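Putative acetyltransferase (Streptococcus mutans, PDB 3LD2) binds coenzyme A and, as a member of the GNAT family, probably transfers an acyl group from its thioester to an acceptor. Local coordinates at residues A[86-91]-A[124-129]; A[129-134]-A[163-168]; A[147-152]-A[158-163]. All coordinates share one frame; numbering follows the deposited sequence.

Contact 1 of 3, residues A[86-91]-A[124-129]; sequences AKIKDK and KGIGRA. With COA (coenzyme A), chain E.
Ile126 reaches from the first turn of helix 126-138 to Ala86 and Ile88 of strand 82-88 with both of its branches. Its CG2 methyl, anti to the backbone N, lies against the CB of Ala86 at 4.1 Å, while the longer branch runs the other way along the strand and brings CD1 to 4.4 Å from Ile88 CD1. The two isoleucines therefore meet methyl to methyl, more loosely, and Ile88 is partly exposed, whereas Ile126 and Ala86, whose small side chain lets the helix come close to the sheet, are buried. Val93 of the next strand also touches Ile126, and Val117 of the coenzyme A site is close by.

Turned away from this apolar patch is the pyrophosphate loop of the GNAT fold, here Arg123 to Arg128, where backbone N-H groups point at phosphate oxygens. Gly125, in the N-cap position, gives its N to COA O1A at 2.7 Å with an angle of 155° at the hydrogen. Gly127 N reaches O5A on the other phosphorus, also at 2.7 Å, and Arg128 N donates to COA O2A, on the same phosphorus as O1A, again at 2.7 Å. Glycine suits both places: at position 125 the positive phi would press a CB onto the preceding carbonyl, and at 127 a CB would run into COA O6A. The segment thus has an oily side for the sheet and a polar side for the ligand. The backbone amides and the helix N terminus probably help to stabilise the diphosphate charge.

Contact 2 of 3, residues A[129-134]-A[163-168]; sequences ALVQIF and LGFDLE
Val131 puts one methyl, CG1, against two side chains that follow the end of helix 154-162: Leu163 CD2 at 4.3 Å and Phe165 CE2, also at 4.3 Å. At the phenylalanine the methyl arrives at the edge of the ring, near its plane, rather than over a face. Phe165 leaves its backbone pointing past helix 126-138, and it is the far part of the ring that leans back to meet the valine. A branched, compact residue fits here because a single methyl can touch the leucine and the aromatic edge side by side.

The chain leaves the helix through a Schellman motif, which closes the helix of the GNAT coenzyme A site before strand 166-177 begins. Gly164, at positive phi, is its C-prime residue, a backbone shape that would jam a CB against the carbonyl of Leu163. Phe165 N returns to Tyr160 O and Gly164 N to Lys161 O, so the turn uses up backbone groups left at the helix end. On the sheet side, Phe165 meets Tyr189 of strand 180-190 edge-to-face and also touches Phe113, while Leu163 lies near Arg128.

Contact 3 of 3, residues A[147-152]-A[158-163]; sequences IHVLSS and LFYKKL. With COA (coenzyme A), chain E.
The strand-to-helix unit that forms one side of the GNAT coenzyme A cleft is joined here, strand 144-150 supplying Ile147 and Val149, and helix 154-162 supplying Tyr160. The two side chains of the main pair approach from opposite directions: Ile147 CD1 sits over the centre of the tyrosine ring, 3.4 Å from its centroid and 12° off the normal, a CH-pi contact. The CG1 branch of Ile147 takes the crowded position between backbone N and carbonyl carbon (chi1 53°), and its extended chi2 carries CD1 out to the ring. Val149, two residues on and so on the same side of the strand, adds CG2 at 3.8 Å from Tyr160 CE2, approaching the ring obliquely. Beta-branched residues suit the strand, and a broad ring can span both.

The helix also serves the ligand. On Phe159, COA CCP lies over one ring face and Leu163 CD2 over the opposite one, both offset toward the rim, with COA O4B in plane at the edge. Leu158 CD1 comes within 3.4 Å of C2A of the adenine. Tyr160 OH reaches towards the thiol arm, 3.8 Å from COA C2P, and bent Lys162 hydrogen-bonds through NZ to COA O3B at 3.0 Å.

Overall arrangement
Following the chain from the N terminus, the first contact segment is on strand 82-88, and contact 1 closes the loop through strands 92-100 and 110-117 by bringing in the start of helix 126-138. Contact 2 opens only after contact 1 has closed, sharing Ala129 with it, and runs from that helix to the turn just before strand 166-177. Contact 3 lies wholly within the span of contact 2, joining strand 144-150 to the helix that follows, and the two meet at Leu163. All three reach the same mixed sheet. Contacts 1 and 3 approach coenzyme A from different helices, which pack together where Phe159 meets Gly127.

Contact 1 of 3, residues A[86-91]-A[124-129]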
loop_
_atom_site.group_PDB
_atom_site.type_symbol
_atom_site.label_atom_id
_atom_site.label_comp_id
_atom_site.label_asym_id
_atom_site.label_seq_id
_atom_site.Cartn_x
_atom_site.Cartn_y
_atom_site.Cartn_z
ATOM N N ALA A 86 6.750 2.480 9.831
ATOM C CA ALA A 86 8.052 1.961 10.247
ATOM C C ALA A 86 9.000 3.114 10.525
ATOM O O ALA A 86 9.035 4.096 9.791
ATOM C CB ALA A 86 8.620 1.000 9.225
ATOM N N LYS A 87 9.737 3.019 11.619
ATOM C CA LYS A 87 10.625 4.110 12.011
ATOM C C LYS A 87 12.023 3.586 12.249
ATOM O O LYS A 87 12.218 2.437 12.688
ATOM C CB LYS A 87 10.135 4.818 13.282
ATOM C CG LYS A 87 8.781 5.514 13.194
ATOM C CD LYS A 87 8.516 6.310 14.481
ATOM C CE LYS A 87 7.034 6.565 14.730
ATOM N NZ LYS A 87 6.743 7.928 15.296
ATOM N N ILE A 88 12.990 4.445 11.957
ATOM C CA ILE A 88 14.392 4.200 12.271
ATOM C C ILE A 88 14.912 5.465 12.961
ATOM O O ILE A 88 15.132 6.476 12.302
ATOM C CB ILE A 88 15.203 3.886 10.996
ATOM C CG1 ILE A 88 14.725 2.582 10.377
ATOM C CG2 ILE A 88 16.676 3.733 11.315
ATOM C CD1 ILE A 88 15.555 2.122 9.193
ATOM N N LYS A 89 15.067 5.403 14.285
ATOM C CA LYS A 89 15.300 6.586 15.130
ATOM C C LYS A 89 14.070 7.524 15.240
ATOM O O LYS A 89 14.191 8.747 15.139
ATOM C CB LYS A 89 16.543 7.364 14.675
ATOM C CG LYS A 89 16.251 8.502 13.703
ATOM C CD LYS A 89 17.506 9.226 13.276
ATOM C CE LYS A 89 18.567 8.240 12.809
ATOM N NZ LYS A 89 19.873 8.925 12.557
ATOM N N ASP A 90 12.891 6.960 15.482
ATOM C CA ASP A 90 11.654 7.760 15.459
ATOM C C ASP A 90 11.536 8.684 14.226
ATOM O O ASP A 90 10.800 9.668 14.228
ATOM C CB ASP A 90 11.442 8.537 16.771
ATOM C CG ASP A 90 9.953 8.612 17.182
ATOM O OD1 ASP A 90 9.192 9.399 16.561
ATOM O OD2 ASP A 90 9.545 7.875 18.125
ATOM N N LYS A 91 12.276 8.343 13.179
ATOM C CA LYS A 91 12.068 8.905 11.855
ATOM C C LYS A 91 11.252 7.892 11.035
ATOM O O LYS A 91 11.584 6.694 10.993
ATOM C CB LYS A 91 13.422 9.169 11.190
ATOM C CG LYS A 91 13.368 9.413 9.684
ATOM C CD LYS A 91 13.270 10.904 9.346
ATOM C CE LYS A 91 13.155 11.136 7.832
ATOM N NZ LYS A 91 13.106 12.588 7.511
ATOM N N LYS A 124 15.907 -3.317 2.267
ATOM C CA LYS A 124 16.419 -3.671 3.582
ATOM C C LYS A 124 15.455 -4.485 4.428
ATOM O O LYS A 124 15.694 -4.664 5.616
ATOM C CB LYS A 124 16.826 -2.417 4.353
ATOM C CG LYS A 124 17.817 -1.530 3.607
ATOM C CD LYS A 124 18.277 -0.370 4.473
ATOM C CE LYS A 124 18.926 0.720 3.610
ATOM N NZ LYS A 124 19.491 1.866 4.406
ATOM N N GLY A 125 14.367 -4.975 3.833
ATOM C CA GLY A 125 13.387 -5.778 4.561
ATOM C C GLY A 125 12.192 -5.038 5.161
ATOM O O GLY A 125 11.323 -5.666 5.775
ATOM N N ILE A 126 12.141 -3.717 4.995
ATOM C CA ILE A 126 11.073 -2.907 5.588
ATOM C C ILE A 126 9.689 -3.214 5.004
ATOM O O ILE A 126 8.701 -3.365 5.751
ATOM C CB ILE A 126 11.342 -1.395 5.443
ATOM C CG1 ILE A 126 12.515 -0.969 6.332
ATOM C CG2 ILE A 126 10.093 -0.587 5.784
ATOM C CD1 ILE A 126 13.128 0.376 5.926
ATOM N N GLY A 127 9.615 -3.290 3.675
ATOM C CA GLY A 127 8.372 -3.641 3.017
ATOM C C GLY A 127 7.865 -4.984 3.511
ATOM O O GLY A 127 6.715 -5.137 3.905
ATOM N N ARG A 128 8.745 -5.965 3.505
ATOM C CA ARG A 128 8.388 -7.293 3.944
ATOM C C ARG A 128 7.775 -7.274 5.356
ATOM O O ARG A 128 6.751 -7.915 5.605
ATOM C CB ARG A 128 9.630 -8.185 3.886
ATOM C CG ARG A 128 9.379 -9.629 4.187
ATOM C CD ARG A 128 10.559 -10.524 3.832
ATOM N NE ARG A 128 10.382 -11.780 4.551
ATOM C CZ ARG A 128 10.874 -12.970 4.204
ATOM N NH1 ARG A 128 11.617 -13.112 3.100
ATOM N NH2 ARG A 128 10.606 -14.031 4.977
ATOM N N ALA A 129 8.398 -6.522 6.261
ATOM C CA ALA A 129 8.021 -6.515 7.661
ATOM C C ALA A 129 6.673 -5.816 7.848
ATOM O O ALA A 129 5.850 -6.216 8.679
ATOM C CB ALA A 129 9.116 -5.832 8.504
HETATM N N1A COA E . 14.394 -5.096 -7.843
HETATM C C2A COA E . 14.228 -6.566 -7.757
HETATM N N3A COA E . 13.450 -7.148 -6.608
HETATM C C4A COA E . 12.862 -6.264 -5.615
HETATM C C5A COA E . 13.014 -4.805 -5.718
HETATM C C6A COA E . 13.798 -4.208 -6.844
HETATM N N6A COA E . 13.922 -2.760 -6.892
HETATM N N7A COA E . 12.327 -4.140 -4.600
HETATM C C8A COA E . 11.736 -5.199 -3.818
HETATM N N9A COA E . 11.991 -6.496 -4.496
HETATM C C1B COA E . 11.804 -7.610 -3.722
HETATM C C2B COA E . 12.784 -8.746 -3.497
HETATM O O2B COA E . 13.522 -9.390 -4.490
HETATM C C3B COA E . 12.672 -9.165 -2.098
HETATM O O3B COA E . 13.535 -10.076 -1.491
HETATM P P3B COA E . 15.123 -9.583 -1.256
HETATM O O7A COA E . 15.707 -10.598 -0.094
HETATM O O8A COA E . 16.036 -9.752 -2.634
HETATM O O9A COA E . 15.213 -8.188 -0.865
HETATM C C4B COA E . 11.653 -8.249 -1.449
HETATM O O4B COA E . 11.176 -7.276 -2.447
HETATM C C5B COA E . 11.321 -7.983 -0.022
HETATM O O5B COA E . 12.083 -6.789 -0.038
HETATM P P1A COA E . 11.828 -5.444 0.872
HETATM O O1A COA E . 13.299 -4.833 1.315
HETATM O O2A COA E . 11.029 -5.828 2.027
HETATM O O3A COA E . 11.023 -4.325 -0.012
HETATM P P2A COA E . 11.105 -2.709 0.246
HETATM O O4A COA E . 12.426 -2.101 -0.532
HETATM O O5A COA E . 11.170 -2.383 1.665
HETATM O O6A COA E . 9.787 -2.020 -0.452
HETATM C CBP COA E . 8.240 -1.562 -2.108
HETATM C CCP COA E . 9.176 -2.646 -1.549
HETATM C CDP COA E . 7.235 -1.192 -0.985
HETATM C CEP COA E . 7.524 -2.053 -3.396
HETATM C CAP COA E . 9.092 -0.299 -2.414
HETATM O OAP COA E . 9.850 -0.414 -3.587
HETATM C C9P COA E . 8.168 0.891 -2.625
HETATM O O9P COA E . 8.189 1.761 -1.816
HETATM N N8P COA E . 7.868 1.303 -3.986
HETATM C C7P COA E . 7.523 2.704 -4.105
HETATM C C6P COA E . 6.111 2.893 -4.670
HETATM C C5P COA E . 5.204 1.715 -4.303
HETATM O O5P COA E . 4.772 1.640 -3.204
HETATM N N4P COA E . 4.783 0.750 -5.300
HETATM C C3P COA E . 3.502 0.027 -5.172
HETATM C C2P COA E . 2.986 -0.140 -3.739
HETATM S S1P COA E . 1.368 0.700 -3.619
#

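Contact 2 of 3, residues A[129-134]-A[163-168]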
loop_
_atom_site.group_PDB
_atom_site.type_symbol
_atom_site.label_atom_id
_atom_site.label_comp_id
_atom_site.label_asym_id
_atom_site.label_seq_id
_atom_site.Cartn_x
_atom_site.Cartn_y
_atom_site.Cartn_z
ATOM N N ALA A 129 8.398 -6.522 6.261
ATOM C CA ALA A 129 8.021 -6.515 7.661
ATOM C C ALA A 129 6.673 -5.816 7.848
ATOM O O ALA A 129 5.850 -6.216 8.679
ATOM C CB ALA A 129 9.116 -5.832 8.504
ATOM N N LEU A 130 6.450 -4.766 7.077
ATOM C CA LEU A 130 5.156 -4.110 7.100
ATOM C C LEU A 130 4.065 -5.114 6.678
ATOM O O LEU A 130 3.095 -5.363 7.404
ATOM C CB LEU A 130 5.165 -2.896 6.173
ATOM C CG LEU A 130 5.259 -1.431 6.656
ATOM C CD1 LEU A 130 5.303 -1.188 8.169
ATOM C CD2 LEU A 130 6.389 -0.678 5.928
ATOM N N VAL A 131 4.257 -5.709 5.504
ATOM C CA VAL A 131 3.279 -6.618 4.919
ATOM C C VAL A 131 2.984 -7.728 5.895
ATOM O O VAL A 131 1.844 -8.174 6.034
ATOM C CB VAL A 131 3.780 -7.168 3.556
ATOM C CG1 VAL A 131 3.032 -8.428 3.149
ATOM C CG2 VAL A 131 3.664 -6.081 2.494
ATOM N N GLN A 132 4.018 -8.147 6.604
ATOM C CA GLN A 132 3.890 -9.277 7.501
ATOM C C GLN A 132 3.036 -8.961 8.728
ATOM O O GLN A 132 2.240 -9.791 9.167
ATOM C CB GLN A 132 5.254 -9.751 7.944
ATOM C CG GLN A 132 5.449 -11.208 7.733
ATOM C CD GLN A 132 5.409 -11.584 6.253
ATOM O OE1 GLN A 132 6.082 -10.957 5.428
ATOM N NE2 GLN A 132 4.625 -12.614 5.914
ATOM N N ILE A 133 3.186 -7.781 9.314
ATOM C CA ILE A 133 2.331 -7.560 10.453
ATOM C C ILE A 133 0.921 -7.267 9.966
ATOM O O ILE A 133 -0.049 -7.764 10.544
ATOM C CB ILE A 133 2.915 -6.629 11.594
ATOM C CG1 ILE A 133 2.464 -5.196 11.453
ATOM C CG2 ILE A 133 4.452 -6.750 11.709
ATOM C CD1 ILE A 133 3.478 -4.405 10.675
ATOM N N PHE A 134 0.801 -6.529 8.869
ATOM C CA PHE A 134 -0.508 -6.344 8.240
ATOM C C PHE A 134 -1.239 -7.685 8.103
ATOM O O PHE A 134 -2.368 -7.833 8.558
ATOM C CB PHE A 134 -0.373 -5.674 6.867
ATOM C CG PHE A 134 -1.552 -5.913 5.941
ATOM C CD1 PHE A 134 -2.766 -5.248 6.135
ATOM C CD2 PHE A 134 -1.440 -6.785 4.863
ATOM C CE1 PHE A 134 -3.864 -5.461 5.284
ATOM C CE2 PHE A 134 -2.526 -7.001 3.992
ATOM C CZ PHE A 134 -3.743 -6.337 4.204
ATOM N N LEU A 163 6.630 -12.179 -1.833
ATOM C CA LEU A 163 5.887 -12.382 -0.580
ATOM C C LEU A 163 4.711 -13.343 -0.711
ATOM O O LEU A 163 3.914 -13.479 0.207
ATOM C CB LEU A 163 5.388 -11.040 -0.030
ATOM C CG LEU A 163 6.402 -10.269 0.830
ATOM C CD1 LEU A 163 7.821 -10.798 0.698
ATOM C CD2 LEU A 163 6.358 -8.789 0.521
ATOM N N GLY A 164 4.583 -13.990 -1.860
ATOM C CA GLY A 164 3.577 -15.020 -2.022
ATOM C C GLY A 164 2.203 -14.586 -2.500
ATOM O O GLY A 164 1.251 -15.338 -2.378
ATOM N N PHE A 165 2.073 -13.387 -3.049
ATOM C CA PHE A 165 0.789 -13.009 -3.632
ATOM C C PHE A 165 0.603 -13.732 -4.959
ATOM O O PHE A 165 1.585 -14.128 -5.593
ATOM C CB PHE A 165 0.682 -11.496 -3.833
ATOM C CG PHE A 165 0.459 -10.726 -2.564
ATOM C CD1 PHE A 165 -0.764 -10.110 -2.320
ATOM C CD2 PHE A 165 1.469 -10.615 -1.613
ATOM C CE1 PHE A 165 -0.984 -9.397 -1.160
ATOM C CE2 PHE A 165 1.265 -9.901 -0.445
ATOM C CZ PHE A 165 0.029 -9.286 -0.217
ATOM N N ASP A 166 -0.656 -13.908 -5.363
ATOM C CA ASP A 166 -0.994 -14.533 -6.636
ATOM C C ASP A 166 -1.426 -13.490 -7.650
ATOM O O ASP A 166 -2.197 -12.587 -7.320
ATOM C CB ASP A 166 -2.148 -15.519 -6.438
ATOM C CG ASP A 166 -1.771 -16.685 -5.543
ATOM O OD1 ASP A 166 -0.808 -17.408 -5.877
ATOM O OD2 ASP A 166 -2.435 -16.877 -4.499
ATOM N N LEU A 167 -0.959 -13.620 -8.887
ATOM C CA LEU A 167 -1.457 -12.775 -9.955
ATOM C C LEU A 167 -2.831 -13.279 -10.401
ATOM O O LEU A 167 -2.937 -14.325 -11.034
ATOM C CB LEU A 167 -0.499 -12.764 -11.134
ATOM C CG LEU A 167 -0.999 -11.870 -12.266
ATOM C CD1 LEU A 167 -1.005 -10.437 -11.791
ATOM C CD2 LEU A 167 -0.150 -12.064 -13.568
ATOM N N GLU A 168 -3.886 -12.540 -10.069
ATOM C CA GLU A 168 -5.229 -13.080 -10.253
ATOM C C GLU A 168 -5.804 -12.631 -11.579
ATOM O O GLU A 168 -6.480 -13.384 -12.257
ATOM C CB GLU A 168 -6.164 -12.722 -9.082
ATOM C CG GLU A 168 -7.574 -13.281 -9.248
ATOM C CD GLU A 168 -8.369 -13.369 -7.948
ATOM O OE1 GLU A 168 -7.772 -13.638 -6.888
ATOM O OE2 GLU A 168 -9.606 -13.188 -7.991
#

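Contact 3 of 3, residues A[147-152]-A[158-163]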
loop_
_atom_site.group_PDB
_atom_site.type_symbol
_atom_site.label_atom_id
_atom_site.label_comp_id
_atom_site.label_asym_id
_atom_site.label_seq_id
_atom_site.Cartn_x
_atom_site.Cartn_y
_atom_site.Cartn_z
ATOM N N ILE A 147 -5.181 -6.383 -4.367
ATOM C CA ILE A 147 -4.577 -5.107 -4.770
ATOM C C ILE A 147 -4.416 -4.940 -6.278
ATOM O O ILE A 147 -4.367 -5.912 -7.038
ATOM C CB ILE A 147 -3.187 -4.917 -4.151
ATOM C CG1 ILE A 147 -2.321 -6.136 -4.462
ATOM C CG2 ILE A 147 -3.296 -4.666 -2.630
ATOM C CD1 ILE A 147 -0.975 -6.117 -3.786
ATOM N N HIS A 148 -4.326 -3.686 -6.690
ATOM C CA HIS A 148 -4.091 -3.306 -8.074
ATOM C C HIS A 148 -2.665 -2.784 -8.217
ATOM O O HIS A 148 -2.259 -1.900 -7.464
ATOM C CB HIS A 148 -5.039 -2.188 -8.460
ATOM C CG HIS A 148 -6.459 -2.624 -8.599
ATOM N ND1 HIS A 148 -7.078 -2.758 -9.822
ATOM C CD2 HIS A 148 -7.384 -2.961 -7.669
ATOM C CE1 HIS A 148 -8.326 -3.148 -9.638
ATOM N NE2 HIS A 148 -8.537 -3.279 -8.341
ATOM N N VAL A 149 -1.908 -3.325 -9.170
ATOM C CA VAL A 149 -0.531 -2.904 -9.399
ATOM C C VAL A 149 -0.376 -2.511 -10.873
ATOM O O VAL A 149 -0.683 -3.300 -11.762
ATOM C CB VAL A 149 0.468 -4.036 -9.039
ATOM C CG1 VAL A 149 1.900 -3.512 -8.990
ATOM C CG2 VAL A 149 0.119 -4.681 -7.712
ATOM N N LEU A 150 0.062 -1.282 -11.135
ATOM C CA LEU A 150 0.444 -0.866 -12.485
ATOM C C LEU A 150 1.545 -1.777 -12.998
ATOM O O LEU A 150 2.464 -2.088 -12.246
ATOM C CB LEU A 150 0.988 0.546 -12.475
ATOM C CG LEU A 150 -0.030 1.652 -12.290
ATOM C CD1 LEU A 150 0.613 2.983 -12.682
ATOM C CD2 LEU A 150 -1.279 1.358 -13.131
ATOM N N SER A 151 1.443 -2.214 -14.261
ATOM C CA SER A 151 2.458 -3.091 -14.855
ATOM C C SER A 151 3.834 -2.408 -14.992
ATOM O O SER A 151 4.841 -3.062 -15.199
ATOM C CB SER A 151 1.974 -3.707 -16.183
ATOM O OG SER A 151 1.729 -2.741 -17.185
ATOM N N SER A 152 3.858 -1.090 -14.836
ATOM C CA SER A 152 5.068 -0.320 -14.889
ATOM C C SER A 152 5.820 -0.383 -13.567
ATOM O O SER A 152 6.988 0.020 -13.477
ATOM C CB SER A 152 4.717 1.132 -15.205
ATOM O OG SER A 152 3.675 1.601 -14.370
ATOM N N LEU A 158 7.704 -7.523 -8.326
ATOM C CA LEU A 158 8.624 -8.541 -7.835
ATOM C C LEU A 158 8.437 -8.773 -6.338
ATOM O O LEU A 158 8.443 -9.905 -5.856
ATOM C CB LEU A 158 10.063 -8.129 -8.145
ATOM C CG LEU A 158 10.404 -8.182 -9.631
ATOM C CD1 LEU A 158 11.816 -7.692 -9.884
ATOM C CD2 LEU A 158 10.224 -9.606 -10.179
ATOM N N PHE A 159 8.274 -7.669 -5.615
ATOM C CA PHE A 159 7.935 -7.667 -4.196
ATOM C C PHE A 159 6.749 -8.593 -3.904
ATOM O O PHE A 159 6.870 -9.539 -3.113
ATOM C CB PHE A 159 7.611 -6.220 -3.787
ATOM C CG PHE A 159 7.359 -6.027 -2.322
ATOM C CD1 PHE A 159 8.356 -6.252 -1.393
ATOM C CD2 PHE A 159 6.120 -5.572 -1.878
ATOM C CE1 PHE A 159 8.119 -6.032 -0.034
ATOM C CE2 PHE A 159 5.875 -5.343 -0.533
ATOM C CZ PHE A 159 6.872 -5.575 0.389
ATOM N N TYR A 160 5.617 -8.337 -4.565
ATOM C CA TYR A 160 4.386 -9.070 -4.261
ATOM C C TYR A 160 4.479 -10.553 -4.584
ATOM O O TYR A 160 4.004 -11.398 -3.808
ATOM C CB TYR A 160 3.174 -8.441 -4.940
ATOM C CG TYR A 160 2.778 -7.126 -4.318
ATOM C CD1 TYR A 160 2.674 -7.000 -2.940
ATOM C CD2 TYR A 160 2.505 -6.019 -5.104
ATOM C CE1 TYR A 160 2.310 -5.791 -2.352
ATOM C CE2 TYR A 160 2.141 -4.811 -4.541
ATOM C CZ TYR A 160 2.036 -4.700 -3.157
ATOM O OH TYR A 160 1.670 -3.496 -2.588
ATOM N N LYS A 161 5.107 -10.869 -5.713
ATOM C CA LYS A 161 5.358 -12.259 -6.068
ATOM C C LYS A 161 6.244 -12.917 -5.016
ATOM O O LYS A 161 5.997 -14.048 -4.582
ATOM C CB LYS A 161 6.042 -12.355 -7.428
ATOM C CG LYS A 161 6.000 -13.760 -7.997
ATOM C CD LYS A 161 4.581 -14.047 -8.514
ATOM C CE LYS A 161 4.153 -15.521 -8.394
ATOM N NZ LYS A 161 2.714 -15.574 -8.764
ATOM N N LYS A 162 7.288 -12.203 -4.615
ATOM C CA LYS A 162 8.219 -12.729 -3.620
ATOM C C LYS A 162 7.496 -13.074 -2.304
ATOM O O LYS A 162 7.698 -14.143 -1.748
ATOM C CB LYS A 162 9.379 -11.750 -3.409
ATOM C CG LYS A 162 10.553 -12.266 -2.590
ATOM C CD LYS A 162 11.159 -13.551 -3.151
ATOM C CE LYS A 162 12.677 -13.615 -2.900
ATOM N NZ LYS A 162 13.088 -12.998 -1.610
ATOM N N LEU A 163 6.630 -12.179 -1.833
ATOM C CA LEU A 163 5.887 -12.382 -0.580
ATOM C C LEU A 163 4.711 -13.343 -0.711
ATOM O O LEU A 163 3.914 -13.479 0.207
ATOM C CB LEU A 163 5.388 -11.040 -0.030
ATOM C CG LEU A 163 6.402 -10.269 0.830
ATOM C CD1 LEU A 163 7.821 -10.798 0.698
ATOM C CD2 LEU A 163 6.358 -8.789 0.521
HETATM N N1A COA E . 14.394 -5.096 -7.843
HETATM C C2A COA E . 14.228 -6.566 -7.757
HETATM N N3A COA E . 13.450 -7.148 -6.608
HETATM C C4A COA E . 12.862 -6.264 -5.615
HETATM C C5A COA E . 13.014 -4.805 -5.718
HETATM C C6A COA E . 13.798 -4.208 -6.844
HETATM N N6A COA E . 13.922 -2.760 -6.892
HETATM N N7A COA E . 12.327 -4.140 -4.600
HETATM C C8A COA E . 11.736 -5.199 -3.818
HETATM N N9A COA E . 11.991 -6.496 -4.496
HETATM C C1B COA E . 11.804 -7.610 -3.722
HETATM C C2B COA E . 12.784 -8.746 -3.497
HETATM O O2B COA E . 13.522 -9.390 -4.490
HETATM C C3B COA E . 12.672 -9.165 -2.098
HETATM O O3B COA E . 13.535 -10.076 -1.491
HETATM P P3B COA E . 15.123 -9.583 -1.256
HETATM O O7A COA E . 15.707 -10.598 -0.094
HETATM O O8A COA E . 16.036 -9.752 -2.634
HETATM O O9A COA E . 15.213 -8.188 -0.865
HETATM C C4B COA E . 11.653 -8.249 -1.449
HETATM O O4B COA E . 11.176 -7.276 -2.447
HETATM C C5B COA E . 11.321 -7.983 -0.022
HETATM O O5B COA E . 12.083 -6.789 -0.038
HETATM P P1A COA E . 11.828 -5.444 0.872
HETATM O O1A COA E . 13.299 -4.833 1.315
HETATM O O2A COA E . 11.029 -5.828 2.027
HETATM O O3A COA E . 11.023 -4.325 -0.012
HETATM P P2A COA E . 11.105 -2.709 0.246
HETATM O O4A COA E . 12.426 -2.101 -0.532
HETATM O O5A COA E . 11.170 -2.383 1.665
HETATM O O6A COA E . 9.787 -2.020 -0.452
HETATM C CBP COA E . 8.240 -1.562 -2.108
HETATM C CCP COA E . 9.176 -2.646 -1.549
HETATM C CDP COA E . 7.235 -1.192 -0.985
HETATM C CEP COA E . 7.524 -2.053 -3.396
HETATM C CAP COA E . 9.092 -0.299 -2.414
HETATM O OAP COA E . 9.850 -0.414 -3.587
HETATM C C9P COA E . 8.168 0.891 -2.625
HETATM O O9P COA E . 8.189 1.761 -1.816
HETATM N N8P COA E . 7.868 1.303 -3.986
HETATM C C7P COA E . 7.523 2.704 -4.105
HETATM C C6P COA E . 6.111 2.893 -4.670
HETATM C C5P COA E . 5.204 1.715 -4.303
HETATM O O5P COA E . 4.772 1.640 -3.204
HETATM N N4P COA E . 4.783 0.750 -5.300
HETATM C C3P COA E . 3.502 0.027 -5.172
HETATM C C2P COA E . 2.986 -0.140 -3.739
HETATM S S1P COA E . 1.368 0.700 -3.619
#